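PDB 3M7K: restriction endonuclease PacI from Pseudomonas alcaligenes, which cuts DNA at a rarely occurring eight-base-pair target site, using an HNH-type beta-beta-alpha-metal active site. Local coordinates for residues Cys63-Ile68 / Asp92-Phe97; Arg9-Asp14 / Tyr55-Gln60; Asn113-Asn118 / Ser123-Leu128. All blocks are in the same frame, centred on the assembly; numbering follows the deposited sequence.

Contact 1: residues Cys63-Ile68 / Asp92-Phe97; sequences CGYCGI and DRSDSF. With ZN (zinc ion), chain D; MG (magnesium ion), chain F; nucleotides of chain B; nucleotides of chain C.
Y65 and D92 meet at the beta-beta-alpha-metal active site, where the tyrosine OH donates to D92 OD2 over 2.6 Å. D92 OD2 sits at the edge of the phenol ring and is met on its anti side, 30° out of the carboxylate plane; ring and carboxylate planes are turned 62° apart. With CG anti to the backbone N (chi1 171°), D92 turns its other oxygen to the magnesium ion, OD1 to the metal at 2.4 Å. K116 NZ also bonds OD1, so both oxygens are held and the carboxylate's rotation is fixed. N113, two waters and O3' of DT10 of chain B, an end of the cut strand, also bind the magnesium. Next along strand 90-93, R93 lays its guanidinium edge, in plane, against phosphates on either side of the cut: R93 NE reaches OP1 of DT1 of chain C at 2.8 Å, R93 NH2 reaches OP1 of DT10 of chain B at 3.0 Å. A methionine here would probably strip both phosphates of a charged partner. Behind the tyrosine, C63 and C66 bind a zinc ion with C109 and C112, and Y65 N donates to C63 SG at 3.4 Å.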
loop_
_atom_site.group_PDB
_atom_site.type_symbol
_atom_site.label_atom_id
_atom_site.label_comp_id
_atom_site.label_asym_id
_atom_site.label_seq_id
_atom_site.Cartn_x
_atom_site.Cartn_y
_atom_site.Cartn_z
ATOM N N CYS A 63 -11.974 -1.672 11.612
ATOM C CA CYS A 63 -11.748 -1.418 10.202
ATOM C C CYS A 63 -12.700 -2.302 9.400
ATOM O O CYS A 63 -12.812 -3.493 9.669
ATOM C CB CYS A 63 -10.301 -1.751 9.844
ATOM S SG CYS A 63 -9.947 -1.754 8.048
ATOM N N GLY A 64 -13.381 -1.715 8.428
ATOM C CA GLY A 64 -14.365 -2.425 7.615
ATOM C C GLY A 64 -13.780 -3.376 6.578
ATOM O O GLY A 64 -14.531 -4.088 5.906
ATOM N N TYR A 65 -12.451 -3.378 6.428
ATOM C CA TYR A 65 -11.775 -4.323 5.549
ATOM C C TYR A 65 -11.096 -5.450 6.299
ATOM O O TYR A 65 -11.352 -6.613 5.995
ATOM C CB TYR A 65 -10.767 -3.624 4.629
ATOM C CG TYR A 65 -11.457 -2.680 3.691
ATOM C CD1 TYR A 65 -11.259 -1.300 3.786
ATOM C CD2 TYR A 65 -12.369 -3.168 2.737
ATOM C CE1 TYR A 65 -11.918 -0.427 2.918
ATOM C CE2 TYR A 65 -13.040 -2.309 1.883
ATOM C CZ TYR A 65 -12.806 -0.948 1.975
ATOM O OH TYR A 65 -13.470 -0.110 1.130
ATOM N N CYS A 66 -10.233 -5.126 7.266
ATOM C CA CYS A 66 -9.472 -6.173 7.970
ATOM C C CYS A 66 -10.047 -6.554 9.327
ATOM O O CYS A 66 -9.611 -7.541 9.921
ATOM C CB CYS A 66 -8.006 -5.772 8.138
ATOM S SG CYS A 66 -7.728 -4.417 9.323
ATOM N N GLY A 67 -10.977 -5.754 9.839
ATOM C CA GLY A 67 -11.649 -6.083 11.105
ATOM C C GLY A 67 -10.859 -5.674 12.331
ATOM O O GLY A 67 -11.308 -5.868 13.449
ATOM N N ILE A 68 -9.688 -5.075 12.157
ATOM C CA ILE A 68 -8.914 -4.723 13.341
ATOM C C ILE A 68 -9.671 -3.668 14.174
ATOM O O ILE A 68 -10.311 -2.779 13.610
ATOM C CB ILE A 68 -7.488 -4.257 12.990
ATOM C CG1 ILE A 68 -6.598 -4.322 14.245
ATOM C CG2 ILE A 68 -7.500 -2.826 12.374
ATOM C CD1 ILE A 68 -5.137 -4.230 13.946
ATOM N N ASP A 92 -12.599 5.613 4.644
ATOM C CA ASP A 92 -12.383 5.277 3.240
ATOM C C ASP A 92 -13.581 5.757 2.413
ATOM O O ASP A 92 -14.733 5.471 2.751
ATOM C CB ASP A 92 -12.271 3.764 3.055
ATOM C CG ASP A 92 -12.260 3.352 1.598
ATOM O OD1 ASP A 92 -11.494 3.974 0.836
ATOM O OD2 ASP A 92 -13.004 2.400 1.207
ATOM N N ARG A 93 -13.297 6.483 1.345
ATOM C CA ARG A 93 -14.286 6.759 0.301
ATOM C C ARG A 93 -14.328 5.498 -0.564
ATOM O O ARG A 93 -13.440 5.286 -1.410
ATOM C CB ARG A 93 -13.864 7.996 -0.487
ATOM C CG ARG A 93 -13.690 9.253 0.392
ATOM C CD ARG A 93 -13.026 10.422 -0.366
ATOM N NE ARG A 93 -11.610 10.178 -0.704
ATOM C CZ ARG A 93 -11.180 9.783 -1.907
ATOM N NH1 ARG A 93 -12.042 9.605 -2.902
ATOM N NH2 ARG A 93 -9.884 9.585 -2.129
ATOM N N SER A 94 -15.306 4.637 -0.281
ATOM C CA SER A 94 -15.477 3.330 -0.933
ATOM C C SER A 94 -15.167 3.380 -2.418
ATOM O O SER A 94 -14.285 2.686 -2.918
ATOM C CB SER A 94 -16.942 2.859 -0.813
ATOM O OG SER A 94 -17.054 1.944 0.251
ATOM N N ASP A 95 -15.937 4.201 -3.108
ATOM C CA ASP A 95 -15.710 4.492 -4.500
ATOM C C ASP A 95 -14.755 5.670 -4.478
ATOM O O ASP A 95 -15.119 6.775 -4.052
ATOM C CB ASP A 95 -17.042 4.832 -5.195
ATOM C CG ASP A 95 -16.870 5.124 -6.670
ATOM O OD1 ASP A 95 -15.713 5.215 -7.123
ATOM O OD2 ASP A 95 -17.886 5.285 -7.379
ATOM N N SER A 96 -13.511 5.418 -4.889
ATOM C CA SER A 96 -12.466 6.419 -4.738
ATOM C C SER A 96 -12.659 7.597 -5.674
ATOM O O SER A 96 -12.010 8.635 -5.501
ATOM C CB SER A 96 -11.063 5.813 -4.920
ATOM O OG SER A 96 -10.206 6.281 -3.876
ATOM N N PHE A 97 -13.539 7.424 -6.667
ATOM C CA PHE A 97 -13.963 8.521 -7.516
ATOM C C PHE A 97 -14.989 9.430 -6.839
ATOM O O PHE A 97 -15.164 10.576 -7.272
ATOM C CB PHE A 97 -14.578 8.000 -8.824
ATOM C CG PHE A 97 -13.623 7.269 -9.707
ATOM C CD1 PHE A 97 -12.795 7.965 -10.591
ATOM C CD2 PHE A 97 -13.574 5.873 -9.695
ATOM C CE1 PHE A 97 -11.918 7.289 -11.446
ATOM C CE2 PHE A 97 -12.687 5.174 -10.541
ATOM C CZ PHE A 97 -11.860 5.885 -11.418
HETATM ZN ZN ZN D . -7.650 -2.474 8.122
HETATM MG MG MG F . -9.671 5.494 0.749
ATOM P P DT B 10 -6.907 9.023 -3.901
ATOM O OP1 DT B 10 -8.177 8.369 -4.291
ATOM O OP2 DT B 10 -6.734 10.498 -3.907
ATOM O "O5'" DT B 10 -6.533 8.539 -2.422
ATOM C "C5'" DT B 10 -6.741 7.186 -2.078
ATOM C "C4'" DT B 10 -6.121 6.856 -0.729
ATOM O "O4'" DT B 10 -4.709 7.142 -0.802
ATOM C "C3'" DT B 10 -6.575 7.674 0.472
ATOM O "O3'" DT B 10 -7.864 7.252 0.918
ATOM C "C2'" DT B 10 -5.448 7.360 1.457
ATOM C "C1'" DT B 10 -4.228 7.318 0.519
ATOM N N1 DT B 10 -3.426 8.618 0.502
ATOM C C2 DT B 10 -2.255 8.676 1.246
ATOM O O2 DT B 10 -1.852 7.731 1.902
ATOM N N3 DT B 10 -1.580 9.870 1.207
ATOM C C4 DT B 10 -1.976 10.996 0.505
ATOM O O4 DT B 10 -1.301 12.041 0.519
ATOM C C5 DT B 10 -3.212 10.873 -0.247
ATOM C C7 DT B 10 -3.748 12.039 -1.061
ATOM C C6 DT B 10 -3.871 9.705 -0.209
ATOM O OP3 DT C 1 -7.158 11.204 0.571
ATOM P P DT C 1 -8.285 10.779 1.445
ATOM O OP1 DT C 1 -9.307 9.881 0.924
ATOM O OP2 DT C 1 -8.890 11.992 1.994
ATOM O "O5'" DT C 1 -7.475 10.026 2.601
ATOM C "C5'" DT C 1 -7.915 9.822 3.884
ATOM C "C4'" DT C 1 -6.767 9.168 4.652
ATOM O "O4'" DT C 1 -5.505 9.481 4.025
ATOM C "C3'" DT C 1 -6.665 9.615 6.086
ATOM O "O3'" DT C 1 -6.256 8.518 6.907
ATOM C "C2'" DT C 1 -5.615 10.730 6.014
ATOM C "C1'" DT C 1 -4.688 10.245 4.896
ATOM N N1 DT C 1 -4.135 11.383 4.148
ATOM C C2 DT C 1 -2.786 11.649 4.235
ATOM O O2 DT C 1 -2.004 10.992 4.890
ATOM N N3 DT C 1 -2.362 12.730 3.516
ATOM C C4 DT C 1 -3.145 13.565 2.737
ATOM O O4 DT C 1 -2.649 14.515 2.146
ATOM C C5 DT C 1 -4.553 13.243 2.677
ATOM C C7 DT C 1 -5.490 14.096 1.853
ATOM C C6 DT C 1 -4.983 12.173 3.381
HETATM O O HOH W 1 -10.813 6.158 -1.147
HETATM O O HOH W 2 -8.242 3.992 -0.396
#

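Contact 2: residues Arg9-Asp14 / Tyr55-Gln60; sequences RNLAAD and YGLSAQ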
loop_
_atom_site.group_PDB
_atom_site.type_symbol
_atom_site.label_atom_id
_atom_site.label_comp_id
_atom_site.label_asym_id
_atom_site.label_seq_id
_atom_site.Cartn_x
_atom_site.Cartn_y
_atom_site.Cartn_z
ATOM N N ARG A 9 -19.109 17.104 24.077
ATOM C CA ARG A 9 -19.599 15.795 24.488
ATOM C C ARG A 9 -18.892 15.290 25.735
ATOM O O ARG A 9 -17.704 15.562 25.937
ATOM C CB ARG A 9 -19.471 14.765 23.366
ATOM C CG ARG A 9 -20.397 15.001 22.188
ATOM C CD ARG A 9 -20.197 13.948 21.121
ATOM N NE ARG A 9 -18.791 13.862 20.694
ATOM C CZ ARG A 9 -18.265 12.809 20.083
ATOM N NH1 ARG A 9 -19.019 11.747 19.829
ATOM N NH2 ARG A 9 -16.978 12.809 19.741
ATOM N N ASN A 10 -19.652 14.593 26.583
ATOM C CA ASN A 10 -19.082 13.870 27.702
ATOM C C ASN A 10 -18.625 12.499 27.213
ATOM O O ASN A 10 -19.430 11.733 26.666
ATOM C CB ASN A 10 -20.103 13.789 28.836
ATOM C CG ASN A 10 -20.508 15.163 29.332
ATOM O OD1 ASN A 10 -19.655 15.964 29.711
ATOM N ND2 ASN A 10 -21.805 15.451 29.308
ATOM N N LEU A 11 -17.323 12.219 27.361
ATOM C CA LEU A 11 -16.671 11.042 26.734
ATOM C C LEU A 11 -15.625 10.342 27.592
ATOM O O LEU A 11 -14.926 10.979 28.369
ATOM C CB LEU A 11 -15.948 11.462 25.443
ATOM C CG LEU A 11 -16.652 12.288 24.377
ATOM C CD1 LEU A 11 -15.621 12.861 23.443
ATOM C CD2 LEU A 11 -17.661 11.446 23.631
ATOM N N ALA A 12 -15.471 9.034 27.390
ATOM C CA ALA A 12 -14.416 8.254 28.056
ATOM C C ALA A 12 -13.006 8.565 27.571
ATOM O O ALA A 12 -12.814 9.089 26.465
ATOM C CB ALA A 12 -14.682 6.789 27.912
ATOM N N ALA A 13 -12.024 8.201 28.393
ATOM C CA ALA A 13 -10.612 8.366 28.057
ATOM C C ALA A 13 -10.237 7.813 26.678
ATOM O O ALA A 13 -9.392 8.397 26.001
ATOM C CB ALA A 13 -9.738 7.733 29.118
ATOM N N ASP A 14 -10.857 6.700 26.265
ATOM C CA ASP A 14 -10.515 6.056 24.969
ATOM C C ASP A 14 -11.004 6.847 23.735
ATOM O O ASP A 14 -10.701 6.496 22.590
ATOM C CB ASP A 14 -10.946 4.576 24.923
ATOM C CG ASP A 14 -12.461 4.383 24.961
ATOM O OD1 ASP A 14 -13.189 5.313 25.346
ATOM O OD2 ASP A 14 -12.939 3.281 24.608
ATOM N N TYR A 55 -19.445 8.095 13.349
ATOM C CA TYR A 55 -18.118 7.680 13.821
ATOM C C TYR A 55 -18.222 6.854 15.106
ATOM O O TYR A 55 -17.340 6.038 15.413
ATOM C CB TYR A 55 -17.209 8.905 14.038
ATOM C CG TYR A 55 -15.704 8.612 14.098
ATOM C CD1 TYR A 55 -14.947 8.999 15.204
ATOM C CD2 TYR A 55 -15.043 7.980 13.042
ATOM C CE1 TYR A 55 -13.562 8.754 15.269
ATOM C CE2 TYR A 55 -13.658 7.717 13.097
ATOM C CZ TYR A 55 -12.927 8.121 14.216
ATOM O OH TYR A 55 -11.588 7.880 14.292
ATOM N N GLY A 56 -19.302 7.077 15.853
ATOM C CA GLY A 56 -19.528 6.386 17.106
ATOM C C GLY A 56 -18.400 6.544 18.111
ATOM O O GLY A 56 -17.766 7.605 18.228
ATOM N N LEU A 57 -18.140 5.462 18.828
ATOM C CA LEU A 57 -17.174 5.486 19.912
ATOM C C LEU A 57 -16.101 4.429 19.739
ATOM O O LEU A 57 -16.331 3.373 19.137
ATOM C CB LEU A 57 -17.880 5.294 21.247
ATOM C CG LEU A 57 -18.871 6.394 21.636
ATOM C CD1 LEU A 57 -19.635 5.960 22.847
ATOM C CD2 LEU A 57 -18.160 7.761 21.866
ATOM N N SER A 58 -14.940 4.718 20.314
ATOM C CA SER A 58 -13.708 3.959 20.089
ATOM C C SER A 58 -13.816 2.439 20.209
ATOM O O SER A 58 -13.239 1.703 19.393
ATOM C CB SER A 58 -12.635 4.454 21.038
ATOM O OG SER A 58 -11.364 3.986 20.634
ATOM N N ALA A 59 -14.533 1.965 21.224
ATOM C CA ALA A 59 -14.597 0.537 21.492
ATOM C C ALA A 59 -15.462 -0.179 20.467
ATOM O O ALA A 59 -15.382 -1.395 20.322
ATOM C CB ALA A 59 -15.103 0.272 22.923
ATOM N N GLN A 60 -16.279 0.573 19.744
ATOM C CA GLN A 60 -17.104 -0.023 18.692
ATOM C C GLN A 60 -16.460 0.034 17.312
ATOM O O GLN A 60 -16.898 -0.653 16.390
ATOM C CB GLN A 60 -18.498 0.624 18.661
ATOM C CG GLN A 60 -19.224 0.602 20.005
ATOM C CD GLN A 60 -19.104 -0.736 20.691
ATOM O OE1 GLN A 60 -18.497 -0.853 21.773
ATOM N NE2 GLN A 60 -19.672 -1.772 20.062
HETATM O O HOH W 3 -18.311 10.083 17.680
HETATM O O HOH W 4 -15.495 3.496 23.700
#
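L11 and D14 meet L57, S58 and A59 in a small, partly buried contact between the N-terminal zinc-binding region and the loop that follows helix 48-55. It has an apolar patch at one end and a polar one at the other, and two waters carry the hydrogen bonding between the segments. At the apolar end, methyl meets methyl: L11 CD2 lies 4.1 Å from L57 CD2, and the two side chains cross obliquely. The same L11 methyl also rides over the face of the R9 guanidinium, 3.8 Å above its plane. Beneath it, R9 points NH1 at a water 2.8 Å away, and this water in turn donates to G56 O. G56 leaves helix 48-55 with a positive phi of 56°, a backbone shape that favours glycine.

The first segment runs out of the antiparallel hairpin 2-3/10-11, beside the site where C4, C7, C24 and C27 bind a zinc ion, and L11 and R9 both touch C24. At the polar end the backbones come closest, D14 CA to S58 CA at 6.2 Å. D14 O presses on the serine, 3.2 Å from S58 CB, while K25 NZ donates to that same carbonyl oxygen. S58 OG, turned anti to the backbone N (chi1 -166°), is directed to E70 OE1, its hydrogen-bond partner; S58 N is bonded to E15. With its CG set between backbone N and carbonyl carbon (chi1 66°), D14 swings its carboxylate toward S58 and A59, D14 OD2 being 3.8 Å from S58 CB. A water bridges the remaining distance, donating to D14 OD2 at 2.7 Å and accepting from A59 N at 3.1 Å.

Contact 3: residues Asn113-Asn118 / Ser123-Leu128; sequences NRIKSN and SEMDVL. With NA (sodium ion), chain N; MG (magnesium ion), chain F; nucleotides of chain E; nucleotides of chain B.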
loop_
_atom_site.group_PDB
_atom_site.type_symbol
_atom_site.label_atom_id
_atom_site.label_comp_id
_atom_site.label_asym_id
_atom_site.label_seq_id
_atom_site.Cartn_x
_atom_site.Cartn_y
_atom_site.Cartn_z
ATOM N N ASN A 113 -6.504 1.580 4.252
ATOM C CA ASN A 113 -6.830 2.754 3.440
ATOM C C ASN A 113 -5.732 2.993 2.397
ATOM O O ASN A 113 -6.028 3.259 1.213
ATOM C CB ASN A 113 -7.054 4.020 4.319
ATOM C CG ASN A 113 -8.231 4.872 3.821
ATOM O OD1 ASN A 113 -8.771 4.637 2.724
ATOM N ND2 ASN A 113 -8.641 5.838 4.619
ATOM N N ARG A 114 -4.468 2.939 2.836
ATOM C CA ARG A 114 -3.335 3.176 1.916
ATOM C C ARG A 114 -3.189 2.042 0.915
ATOM O O ARG A 114 -2.872 2.277 -0.260
ATOM C CB ARG A 114 -2.031 3.331 2.679
ATOM C CG ARG A 114 -1.889 4.754 3.221
ATOM C CD ARG A 114 -0.463 4.983 3.486
ATOM N NE ARG A 114 -0.083 6.355 3.728
ATOM C CZ ARG A 114 0.809 6.691 4.665
ATOM N NH1 ARG A 114 1.298 5.749 5.465
ATOM N NH2 ARG A 114 1.201 7.957 4.826
ATOM N N ILE A 115 -3.395 0.813 1.377
ATOM C CA ILE A 115 -3.341 -0.345 0.453
ATOM C C ILE A 115 -4.347 -0.242 -0.683
ATOM O O ILE A 115 -3.984 -0.359 -1.877
ATOM C CB ILE A 115 -3.460 -1.680 1.235
ATOM C CG1 ILE A 115 -2.177 -1.851 2.064
ATOM C CG2 ILE A 115 -3.678 -2.874 0.272
ATOM C CD1 ILE A 115 -2.210 -3.021 3.069
ATOM N N LYS A 116 -5.603 -0.006 -0.316
ATOM C CA LYS A 116 -6.677 0.134 -1.282
ATOM C C LYS A 116 -6.328 1.280 -2.240
ATOM O O LYS A 116 -6.497 1.134 -3.464
ATOM C CB LYS A 116 -8.010 0.410 -0.564
ATOM C CG LYS A 116 -9.225 0.560 -1.493
ATOM C CD LYS A 116 -10.543 0.716 -0.670
ATOM C CE LYS A 116 -11.718 1.210 -1.546
ATOM N NZ LYS A 116 -11.687 2.703 -1.782
ATOM N N SER A 117 -5.821 2.388 -1.679
ATOM C CA SER A 117 -5.399 3.564 -2.449
ATOM C C SER A 117 -6.521 3.893 -3.448
ATOM O O SER A 117 -7.687 3.921 -3.055
ATOM C CB SER A 117 -4.068 3.321 -3.183
ATOM O OG SER A 117 -3.599 4.521 -3.814
ATOM N N ASN A 118 -6.178 4.142 -4.712
ATOM C CA ASN A 118 -7.194 4.207 -5.763
ATOM C C ASN A 118 -7.033 3.047 -6.736
ATOM O O ASN A 118 -7.494 3.104 -7.874
ATOM C CB ASN A 118 -7.172 5.551 -6.511
ATOM C CG ASN A 118 -5.918 5.734 -7.360
ATOM O OD1 ASN A 118 -4.906 5.044 -7.174
ATOM N ND2 ASN A 118 -5.969 6.697 -8.281
ATOM N N SER A 123 -15.029 -4.040 -3.185
ATOM C CA SER A 123 -15.190 -5.478 -3.335
ATOM C C SER A 123 -13.846 -6.209 -3.369
ATOM O O SER A 123 -13.639 -7.183 -2.637
ATOM C CB SER A 123 -15.967 -5.792 -4.609
ATOM O OG SER A 123 -16.218 -7.170 -4.661
ATOM N N GLU A 124 -12.926 -5.732 -4.218
ATOM C CA GLU A 124 -11.572 -6.294 -4.271
ATOM C C GLU A 124 -10.895 -6.152 -2.908
ATOM O O GLU A 124 -10.229 -7.078 -2.433
ATOM C CB GLU A 124 -10.733 -5.622 -5.362
ATOM C CG GLU A 124 -11.073 -6.097 -6.785
ATOM C CD GLU A 124 -10.548 -5.185 -7.877
ATOM O OE1 GLU A 124 -10.073 -4.062 -7.579
ATOM O OE2 GLU A 124 -10.618 -5.594 -9.053
ATOM N N MET A 125 -11.078 -5.001 -2.275
ATOM C CA MET A 125 -10.424 -4.744 -0.988
ATOM C C MET A 125 -11.008 -5.593 0.156
ATOM O O MET A 125 -10.292 -5.922 1.128
ATOM C CB MET A 125 -10.447 -3.248 -0.629
ATOM C CG MET A 125 -9.513 -2.912 0.545
ATOM S SD MET A 125 -7.738 -3.190 0.184
ATOM C CE MET A 125 -7.031 -3.286 1.844
ATOM N N ASP A 126 -12.300 -5.920 0.069
ATOM C CA ASP A 126 -12.893 -6.882 1.009
ATOM C C ASP A 126 -12.032 -8.134 1.075
ATOM O O ASP A 126 -11.756 -8.654 2.163
ATOM C CB ASP A 126 -14.324 -7.279 0.592
ATOM C CG ASP A 126 -15.348 -6.233 0.968
ATOM O OD1 ASP A 126 -15.054 -5.393 1.847
ATOM O OD2 ASP A 126 -16.440 -6.244 0.380
ATOM N N VAL A 127 -11.604 -8.596 -0.102
ATOM C CA VAL A 127 -10.799 -9.803 -0.236
ATOM C C VAL A 127 -9.383 -9.623 0.343
ATOM O O VAL A 127 -8.910 -10.486 1.096
ATOM C CB VAL A 127 -10.778 -10.306 -1.712
ATOM C CG1 VAL A 127 -10.150 -11.691 -1.801
ATOM C CG2 VAL A 127 -12.206 -10.382 -2.269
ATOM N N LEU A 128 -8.706 -8.521 -0.007
ATOM C CA LEU A 128 -7.420 -8.190 0.620
ATOM C C LEU A 128 -7.561 -8.084 2.141
ATOM O O LEU A 128 -6.694 -8.551 2.887
ATOM C CB LEU A 128 -6.839 -6.875 0.067
ATOM C CG LEU A 128 -6.085 -6.951 -1.261
ATOM C CD1 LEU A 128 -7.018 -7.259 -2.428
ATOM C CD2 LEU A 128 -5.343 -5.661 -1.530
HETATM NA NA NA N . -8.863 -13.421 0.927
HETATM MG MG MG F . -9.671 5.494 0.749
ATOM P P DA E 8 6.033 10.121 3.193
ATOM O OP1 DA E 8 7.454 10.353 3.530
ATOM O OP2 DA E 8 5.615 9.821 1.798
ATOM O "O5'" DA E 8 5.474 8.938 4.123
ATOM C "C5'" DA E 8 5.546 9.009 5.548
ATOM C "C4'" DA E 8 5.944 7.649 6.069
ATOM O "O4'" DA E 8 4.898 6.699 5.715
ATOM C "C3'" DA E 8 7.236 7.095 5.489
ATOM O "O3'" DA E 8 7.909 6.451 6.572
ATOM C "C2'" DA E 8 6.742 6.096 4.428
ATOM C "C1'" DA E 8 5.454 5.583 5.047
ATOM N N9 DA E 8 4.448 5.163 4.063
ATOM C C8 DA E 8 3.861 5.992 3.137
ATOM N N7 DA E 8 2.978 5.384 2.372
ATOM C C5 DA E 8 2.981 4.069 2.831
ATOM C C6 DA E 8 2.243 2.957 2.388
ATOM N N6 DA E 8 1.343 3.036 1.368
ATOM N N1 DA E 8 2.479 1.780 3.022
ATOM C C2 DA E 8 3.370 1.736 4.049
ATOM N N3 DA E 8 4.122 2.744 4.535
ATOM C C4 DA E 8 3.879 3.901 3.869
ATOM P P DA B 9 -1.119 10.499 -7.504
ATOM O OP1 DA B 9 -1.649 10.530 -8.878
ATOM O OP2 DA B 9 -0.713 11.711 -6.768
ATOM O "O5'" DA B 9 -2.205 9.769 -6.589
ATOM C "C5'" DA B 9 -2.848 8.537 -6.966
ATOM C "C4'" DA B 9 -3.564 7.991 -5.748
ATOM O "O4'" DA B 9 -2.549 7.583 -4.797
ATOM C "C3'" DA B 9 -4.486 8.982 -5.017
ATOM O "O3'" DA B 9 -5.750 8.361 -4.783
ATOM C "C2'" DA B 9 -3.784 9.257 -3.691
ATOM C "C1'" DA B 9 -2.979 7.973 -3.511
ATOM N N9 DA B 9 -1.798 8.096 -2.666
ATOM C C8 DA B 9 -1.004 9.183 -2.442
ATOM N N7 DA B 9 -0.011 8.921 -1.611
ATOM C C5 DA B 9 -0.175 7.592 -1.260
ATOM C C6 DA B 9 0.528 6.726 -0.403
ATOM N N6 DA B 9 1.609 7.098 0.286
ATOM N N1 DA B 9 0.086 5.436 -0.269
ATOM C C2 DA B 9 -1.010 5.063 -0.957
ATOM N N3 DA B 9 -1.734 5.809 -1.808
ATOM C C4 DA B 9 -1.282 7.071 -1.896
HETATM O O HOH W 2 -8.242 3.992 -0.396
HETATM O O HOH W 1 -10.813 6.158 -1.147
HETATM O O HOH W 5 -7.495 -15.227 -0.880
HETATM O O HOH W 6 -7.649 -14.925 2.747
#
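M125 sets its sulfur against the base of K116, a lysine whose amine heads off into the active site. Here the helix of the beta-beta-alpha-metal motif, 110-116, packs on the long helix 122-139 across a short connection, and the contact between them is apolar. M125 SD rests 3.7 Å from K116 CB, while M125 CB and CG pass across the lysine's CG and CD. The bend at M125 chi2 (65°) then carries the methyl on to I115, with M125 CE 3.7 Å from I115 CG2 and the side chains crossing at about a right angle. In one of its two conformers, L128 CD2 comes against I115 CG2. The second subunit closes in here too, its F120 packing on I115. K116 NZ, beyond the packing, is hydrogen-bonded to S94 O.

R114 spreads one guanidinium face over DA8 of chain E, whose N7 lies 3.3 Å from the guanidinium plane, and R114 NE donates to a thymine O2 of the bound DNA. S117, past the helix end, donates from OG to N3 of DA9 of chain B at 3.0 Å. A magnesium-bound water donates to N113 O at 2.8 Å and to S117 O at 2.7 Å.

How the contacts relate
The three contacts follow one another along the chain: contact 2 closes first, then contact 1, then contact 3. Contact 2 stands apart, on the opposite side of the chain's centre, its centre about 20 Å from that of contact 1 and about 26 Å from that of contact 3; its second segment, 55-60, ends just short of 63-68, with two residues between. Contacts 1 and 3, with centres about 7 Å apart, share the magnesium ion and two of its waters. Strand 90-93 and helix 110-116 thus supply D92 and N113 to one metal, and the lysine of contact 3 reaches across to contact 1. Helix 122-139 ties this catalytic region to the second subunit.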